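Local coordinates for protein glutathione peroxidase-like peroxiredoxin HYR1 (Saccharomyces cerevisiae, PDB 3CMI) that reduces hydroperoxides with thioredoxin as electron donor, and senses hydroperoxide stress and relays it by oxidising the transcription activator YAP1, at residues I68-N73 / P113-L118; K102-D105 / E111-V114. All blocks are in the same frame, centred on the assembly; numbering follows the deposited sequence.

Interaction 1 of 2, residues I68-N73 / P113-L118; sequences IGFPCN and PVYKFL
Val114, which packs on Phe70, has its carbonyl O held by a helical bond from Leu118 N at 3.0 Å. No hydrogen bond crosses between 68-73 and 113-118. The contact rests on three buried side chains: Phe70 from the strand, and Val114 and Tyr115 from the helix. Tyr115 brings the edge of its ring over one face of Phe70. The pair is T-shaped, with planes at 87° and centroids 5.5 Å apart. Tyr115 CE2 is the atom that reaches down. It lies 3.7 Å from Phe70 CD1, displaced toward the rim of the ring. The Tyr115 hydroxyl carries on past the rim, and its OH comes within 4.0 Å of Phe70 CB. The segments belong to the thioredoxin-like fold of the glutathione peroxidase family. Strand 65-72 is an outer strand of the central sheet, hydrogen-bonded to strand 34-41. Helix 113-121 packs on the sheet and leads on to strand 137-140. Around the pair, Phe70 also touches Ile37 and Ile104, and Tyr115 touches Phe138. Val114 meets the far end of the Phe70 ring. Its CG1 methyl is 3.8 Å from Phe70 CZ and approaches obliquely, neither over the face nor at the edge. CG2 lies near the same CZ, at 3.9 Å, and both methyls are on the side of the ring that Tyr115 occupies. On the strand side, Phe70 CG stands anti to its own carbonyl carbon (chi1 -74°). This sends the ring from the strand toward the first turn of the helix, where CZ meets Val114 and CD1 meets Tyr115.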
ATOM      1  N   ILE A  68       1.548   4.267   1.552  1.00 35.43           N
ATOM      2  CA  ILE A  68       2.762   4.133   0.751  1.00 35.85           C
ATOM      3  C   ILE A  68       2.337   3.753  -0.667  1.00 36.10           C
ATOM      4  O   ILE A  68       1.741   2.692  -0.882  1.00 35.87           O
ATOM      5  CB  ILE A  68       3.763   3.091   1.350  1.00 35.90           C
ATOM      6  CG1 ILE A  68       3.911   3.259   2.875  1.00 34.95           C
ATOM      7  CG2 ILE A  68       5.124   3.164   0.637  1.00 35.86           C
ATOM      8  CD1 ILE A  68       4.423   4.646   3.350  1.00 34.98           C
ATOM      9  N   GLY A  69       2.600   4.647  -1.618  1.00 36.00           N
ATOM     10  CA  GLY A  69       2.224   4.421  -3.014  1.00 36.18           C
ATOM     11  C   GLY A  69       3.386   3.896  -3.836  1.00 36.04           C
ATOM     12  O   GLY A  69       4.451   4.500  -3.857  1.00 36.65           O
ATOM     13  N   PHE A  70       3.180   2.763  -4.503  1.00 35.90           N
ATOM     14  CA  PHE A  70       4.199   2.177  -5.368  1.00 35.43           C
ATOM     15  C   PHE A  70       3.811   2.315  -6.844  1.00 35.21           C
ATOM     16  O   PHE A  70       2.916   1.607  -7.322  1.00 35.30           O
ATOM     17  CB  PHE A  70       4.417   0.694  -5.033  1.00 35.62           C
ATOM     18  CG  PHE A  70       5.182   0.449  -3.759  1.00 35.71           C
ATOM     19  CD1 PHE A  70       4.518   0.355  -2.535  1.00 36.82           C
ATOM     20  CD2 PHE A  70       6.565   0.279  -3.785  1.00 36.02           C
ATOM     21  CE1 PHE A  70       5.224   0.109  -1.356  1.00 36.57           C
ATOM     22  CE2 PHE A  70       7.279   0.034  -2.616  1.00 36.15           C
ATOM     23  CZ  PHE A  70       6.606  -0.052  -1.398  1.00 36.06           C
ATOM     24  N   PRO A  71       4.462   3.243  -7.568  1.00 34.75           N
ATOM     25  CA  PRO A  71       4.352   3.292  -9.025  1.00 34.51           C
ATOM     26  C   PRO A  71       4.742   1.971  -9.685  1.00 34.23           C
ATOM     27  O   PRO A  71       5.678   1.301  -9.242  1.00 34.04           O
ATOM     28  CB  PRO A  71       5.356   4.386  -9.415  1.00 34.37           C
ATOM     29  CG  PRO A  71       5.406   5.274  -8.222  1.00 34.44           C
ATOM     30  CD  PRO A  71       5.298   4.343  -7.049  1.00 34.97           C
ATOM     31  N   CYS A  72       4.014   1.615 -10.738  1.00 34.02           N
ATOM     32  CA  CYS A  72       4.229   0.374 -11.470  1.00 33.84           C
ATOM     33  C   CYS A  72       3.660   0.542 -12.869  1.00 33.73           C
ATOM     34  O   CYS A  72       2.589   1.129 -13.042  1.00 33.80           O
ATOM     35  CB  CYS A  72       3.534  -0.788 -10.751  1.00 33.72           C
ATOM     36  SG  CYS A  72       3.757  -2.402 -11.516  1.00 34.21           S
ATOM     37  N   ASN A  73       4.374   0.026 -13.864  1.00 33.65           N
ATOM     38  CA  ASN A  73       3.953   0.154 -15.258  1.00 33.66           C
ATOM     39  C   ASN A  73       3.484  -1.162 -15.895  1.00 33.43           C
ATOM     40  O   ASN A  73       3.379  -1.264 -17.115  1.00 33.32           O
ATOM     41  CB  ASN A  73       5.074   0.794 -16.086  1.00 33.72           C
ATOM     42  CG  ASN A  73       4.584   1.347 -17.412  1.00 34.11           C
ATOM     43  OD1 ASN A  73       5.226   1.158 -18.448  1.00 35.10           O
ATOM     44  ND2 ASN A  73       3.441   2.027 -17.390  1.00 34.25           N
ATOM     45  N   PRO A 113      10.652  -6.972  -3.103  1.00 35.80           N
ATOM     46  CA  PRO A 113      10.511  -7.626  -1.798  1.00 35.73           C
ATOM     47  C   PRO A 113       9.284  -7.215  -0.974  1.00 35.45           C
ATOM     48  O   PRO A 113       8.759  -8.039  -0.234  1.00 35.72           O
ATOM     49  CB  PRO A 113      11.799  -7.228  -1.076  1.00 35.71           C
ATOM     50  CG  PRO A 113      12.804  -7.151  -2.182  1.00 35.53           C
ATOM     51  CD  PRO A 113      12.046  -6.535  -3.335  1.00 35.78           C
ATOM     52  N   VAL A 114       8.834  -5.966  -1.098  1.00 35.45           N
ATOM     53  CA  VAL A 114       7.641  -5.505  -0.375  1.00 35.06           C
ATOM     54  C   VAL A 114       6.424  -6.301  -0.839  1.00 35.35           C
ATOM     55  O   VAL A 114       5.600  -6.727  -0.029  1.00 35.16           O
ATOM     56  CB  VAL A 114       7.387  -3.981  -0.559  1.00 35.16           C
ATOM     57  CG1 VAL A 114       5.986  -3.576  -0.063  1.00 34.68           C
ATOM     58  CG2 VAL A 114       8.469  -3.161   0.153  1.00 34.49           C
ATOM     59  N   TYR A 115       6.333  -6.510  -2.150  1.00 35.51           N
ATOM     60  CA  TYR A 115       5.208  -7.223  -2.728  1.00 35.85           C
ATOM     61  C   TYR A 115       5.321  -8.733  -2.579  1.00 35.99           C
ATOM     62  O   TYR A 115       4.300  -9.425  -2.467  1.00 36.28           O
ATOM     63  CB  TYR A 115       4.930  -6.751  -4.159  1.00 35.74           C
ATOM     64  CG  TYR A 115       4.075  -5.503  -4.129  1.00 35.99           C
ATOM     65  CD1 TYR A 115       2.702  -5.576  -4.348  1.00 35.72           C
ATOM     66  CD2 TYR A 115       4.627  -4.261  -3.807  1.00 36.83           C
ATOM     67  CE1 TYR A 115       1.902  -4.437  -4.282  1.00 36.39           C
ATOM     68  CE2 TYR A 115       3.833  -3.109  -3.735  1.00 36.04           C
ATOM     69  CZ  TYR A 115       2.477  -3.205  -3.974  1.00 35.95           C
ATOM     70  OH  TYR A 115       1.688  -2.078  -3.910  1.00 35.35           O
ATOM     71  N   LYS A 116       6.553  -9.237  -2.536  1.00 35.84           N
ATOM     72  CA  LYS A 116       6.780 -10.633  -2.176  1.00 36.06           C
ATOM     73  C   LYS A 116       6.211 -10.898  -0.777  1.00 35.79           C
ATOM     74  O   LYS A 116       5.441 -11.840  -0.583  1.00 35.45           O
ATOM     75  CB  LYS A 116       8.272 -10.984  -2.231  1.00 35.99           C
ATOM     76  CG  LYS A 116       8.558 -12.476  -2.142  1.00 36.35           C
ATOM     77  CD  LYS A 116      10.054 -12.759  -2.114  1.00 36.48           C
ATOM     78  CE  LYS A 116      10.339 -14.250  -2.013  1.00 37.70           C
ATOM     79  NZ  LYS A 116      11.808 -14.549  -2.111  1.00 38.20           N
ATOM     80  N   PHE A 117       6.580 -10.048   0.182  1.00 35.63           N
ATOM     81  CA  PHE A 117       6.105 -10.183   1.559  1.00 35.43           C
ATOM     82  C   PHE A 117       4.587 -10.053   1.685  1.00 35.47           C
ATOM     83  O   PHE A 117       3.950 -10.868   2.355  1.00 35.32           O
ATOM     84  CB  PHE A 117       6.793  -9.185   2.500  1.00 35.48           C
ATOM     85  CG  PHE A 117       6.126  -9.075   3.845  1.00 35.31           C
ATOM     86  CD1 PHE A 117       6.303 -10.069   4.810  1.00 35.32           C
ATOM     87  CD2 PHE A 117       5.293  -8.001   4.134  1.00 34.71           C
ATOM     88  CE1 PHE A 117       5.674  -9.980   6.050  1.00 35.09           C
ATOM     89  CE2 PHE A 117       4.653  -7.905   5.369  1.00 35.09           C
ATOM     90  CZ  PHE A 117       4.849  -8.893   6.329  1.00 35.65           C
ATOM     91  N   LEU A 118       4.017  -9.025   1.058  1.00 35.48           N
ATOM     92  CA  LEU A 118       2.580  -8.781   1.149  1.00 35.59           C
ATOM     93  C   LEU A 118       1.771  -9.968   0.643  1.00 35.83           C
ATOM     94  O   LEU A 118       0.862 -10.435   1.329  1.00 36.40           O
ATOM     95  CB  LEU A 118       2.180  -7.483   0.437  1.00 35.56           C
ATOM     96  CG  LEU A 118       2.634  -6.176   1.116  1.00 35.40           C
ATOM     97  CD1 LEU A 118       2.321  -4.956   0.244  1.00 35.16           C
ATOM     98  CD2 LEU A 118       2.029  -6.013   2.513  1.00 35.99           C
TER

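Interaction 2 of 2, residues K102-D105 / E111-V114; sequences KKID and EDPV
Asp105 and Asp112 are joined by the one hydrogen bond between these segments. Asp112 N donates to Asp105 O at 3.0 Å. Glu111 CA also lies near this oxygen, at 3.5 Å, in a CA-H...O contact. The side chain of Asp112 also faces 102-105, where it lies against Ile104, and its carboxylate reaches back to the helix start. Its CG is anti to the backbone N (chi1 -168°), and the two carboxylate oxygens have different neighbours. OD1 sits against the CG2 methyl of Ile104, 3.5 Å away. OD2 accepts from Val114 N at 3.0 Å, on its anti side and 31° out of the carboxylate plane. This makes Asp112 the N-cap of helix 113-121, at the end of the turn that leads back from 102-105. Pro113, next in line, has no N-H to offer, and the cap bond goes to the residue after it. The start of the helix would be expected to favour a negative charge on this carboxylate. Ile104 adopts an uncommon rotamer, with CG1 wedged between its backbone N and carbonyl carbon (chi1 57°). From there CD1 reaches Asp112 CB at 3.7 Å, while CG2 stays beside the carboxylate. The two side chains cross at about a right angle. Ile104 also packs on Phe70 and Tyr115. Glu111 points away from 102-105, and its OE1 forms a salt bridge with Lys119.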
ATOM      1  N   LYS A 102      10.019   4.765  -5.505  1.00 36.43           N
ATOM      2  CA  LYS A 102      10.552   4.479  -6.836  1.00 36.27           C
ATOM      3  C   LYS A 102       9.678   3.433  -7.547  1.00 36.17           C
ATOM      4  O   LYS A 102       9.126   2.528  -6.903  1.00 36.02           O
ATOM      5  CB  LYS A 102      12.001   3.972  -6.725  1.00 36.19           C
ATOM      6  CG  LYS A 102      12.740   3.785  -8.050  1.00 36.24           C
ATOM      7  CD  LYS A 102      14.127   3.165  -7.835  1.00 36.19           C
ATOM      8  CE  LYS A 102      14.787   2.758  -9.156  1.00 36.24           C
ATOM      9  NZ  LYS A 102      15.941   1.822  -8.953  1.00 35.70           N
ATOM     10  N   LYS A 103       9.559   3.567  -8.871  1.00 36.14           N
ATOM     11  CA  LYS A 103       8.819   2.611  -9.700  1.00 36.39           C
ATOM     12  C   LYS A 103       9.362   1.188  -9.532  1.00 36.08           C
ATOM     13  O   LYS A 103      10.574   0.972  -9.515  1.00 35.88           O
ATOM     14  CB  LYS A 103       8.852   3.029 -11.177  1.00 36.41           C
ATOM     15  CG  LYS A 103       7.990   2.158 -12.104  1.00 36.96           C
ATOM     16  CD  LYS A 103       8.203   2.498 -13.582  1.00 37.20           C
ATOM     17  CE  LYS A 103       9.453   1.838 -14.167  1.00 38.46           C
ATOM     18  NZ  LYS A 103       9.306   0.359 -14.332  1.00 39.58           N
ATOM     19  N   ILE A 104       8.447   0.231  -9.385  1.00 36.05           N
ATOM     20  CA  ILE A 104       8.800  -1.176  -9.199  1.00 35.84           C
ATOM     21  C   ILE A 104       7.959  -2.070 -10.096  1.00 35.82           C
ATOM     22  O   ILE A 104       6.975  -1.618 -10.694  1.00 36.07           O
ATOM     23  CB  ILE A 104       8.566  -1.653  -7.730  1.00 35.93           C
ATOM     24  CG1 ILE A 104       7.106  -1.421  -7.307  1.00 36.41           C
ATOM     25  CG2 ILE A 104       9.562  -1.005  -6.770  1.00 35.16           C
ATOM     26  CD1 ILE A 104       6.585  -2.394  -6.256  1.00 36.68           C
ATOM     27  N   ASP A 105       8.355  -3.338 -10.180  1.00 35.44           N
ATOM     28  CA  ASP A 105       7.457  -4.402 -10.610  1.00 35.29           C
ATOM     29  C   ASP A 105       6.808  -4.991  -9.365  1.00 35.25           C
ATOM     30  O   ASP A 105       7.487  -5.269  -8.367  1.00 35.14           O
ATOM     31  CB  ASP A 105       8.214  -5.504 -11.357  1.00 35.28           C
ATOM     32  CG  ASP A 105       8.682  -5.073 -12.739  1.00 35.38           C
ATOM     33  OD1 ASP A 105       9.410  -5.865 -13.377  1.00 35.83           O
ATOM     34  OD2 ASP A 105       8.332  -3.960 -13.191  1.00 35.30           O
ATOM     35  N   GLU A 111       9.878  -8.890  -9.112  1.00 37.14           N
ATOM     36  CA  GLU A 111       8.952  -8.454  -8.065  1.00 36.82           C
ATOM     37  C   GLU A 111       9.698  -7.887  -6.852  1.00 36.69           C
ATOM     38  O   GLU A 111      10.640  -8.509  -6.348  1.00 36.39           O
ATOM     39  CB  GLU A 111       8.072  -9.644  -7.666  1.00 36.96           C
ATOM     40  CG  GLU A 111       7.440  -9.587  -6.294  1.00 37.18           C
ATOM     41  CD  GLU A 111       6.951 -10.950  -5.848  1.00 37.06           C
ATOM     42  OE1 GLU A 111       5.731 -11.198  -5.922  1.00 36.61           O
ATOM     43  OE2 GLU A 111       7.787 -11.775  -5.433  1.00 35.51           O
ATOM     44  N   ASP A 112       9.272  -6.708  -6.397  1.00 36.30           N
ATOM     45  CA  ASP A 112       9.887  -6.047  -5.246  1.00 36.13           C
ATOM     46  C   ASP A 112       9.630  -6.851  -3.976  1.00 35.92           C
ATOM     47  O   ASP A 112       8.524  -7.366  -3.792  1.00 35.99           O
ATOM     48  CB  ASP A 112       9.341  -4.625  -5.079  1.00 35.83           C
ATOM     49  CG  ASP A 112      10.149  -3.798  -4.089  1.00 36.52           C
ATOM     50  OD1 ASP A 112      11.142  -3.160  -4.499  1.00 34.11           O
ATOM     51  OD2 ASP A 112       9.782  -3.774  -2.896  1.00 37.84           O
ATOM     52  N   PRO A 113      10.652  -6.972  -3.103  1.00 35.80           N
ATOM     53  CA  PRO A 113      10.511  -7.626  -1.798  1.00 35.73           C
ATOM     54  C   PRO A 113       9.284  -7.215  -0.974  1.00 35.45           C
ATOM     55  O   PRO A 113       8.759  -8.039  -0.234  1.00 35.72           O
ATOM     56  CB  PRO A 113      11.799  -7.228  -1.076  1.00 35.71           C
ATOM     57  CG  PRO A 113      12.804  -7.151  -2.182  1.00 35.53           C
ATOM     58  CD  PRO A 113      12.046  -6.535  -3.335  1.00 35.78           C
ATOM     59  N   VAL A 114       8.834  -5.966  -1.098  1.00 35.45           N
ATOM     60  CA  VAL A 114       7.641  -5.505  -0.375  1.00 35.06           C
ATOM     61  C   VAL A 114       6.424  -6.301  -0.839  1.00 35.35           C
ATOM     62  O   VAL A 114       5.600  -6.727  -0.029  1.00 35.16           O
ATOM     63  CB  VAL A 114       7.387  -3.981  -0.559  1.00 35.16           C
ATOM     64  CG1 VAL A 114       5.986  -3.576  -0.063  1.00 34.68           C
ATOM     65  CG2 VAL A 114       8.469  -3.161   0.153  1.00 34.49           C
TER

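In the fold
After strand 34-41 and helix 47-60, the chain enters strand 65-72, which supplies most of 68-73. A long connection follows. No helix or strand is seen in its modelled part, and 77-94, including Cys90, the inferred disulfide partner of the active-site Cys44, are not modelled. The chain then returns through 102-105, turns and enters helix 113-121. Interaction 1 closes the whole 39-residue excursion. Interaction 2 closes only the five residues 106-110, near its end, a smaller loop within the larger. The two share Pro113 and Val114, at the helix start. Their first segments also touch: Pro71 O and Ile104 N, 3.0 Å apart, probably form a hydrogen bond. Edge strand, returning loop and helix start are thus joined.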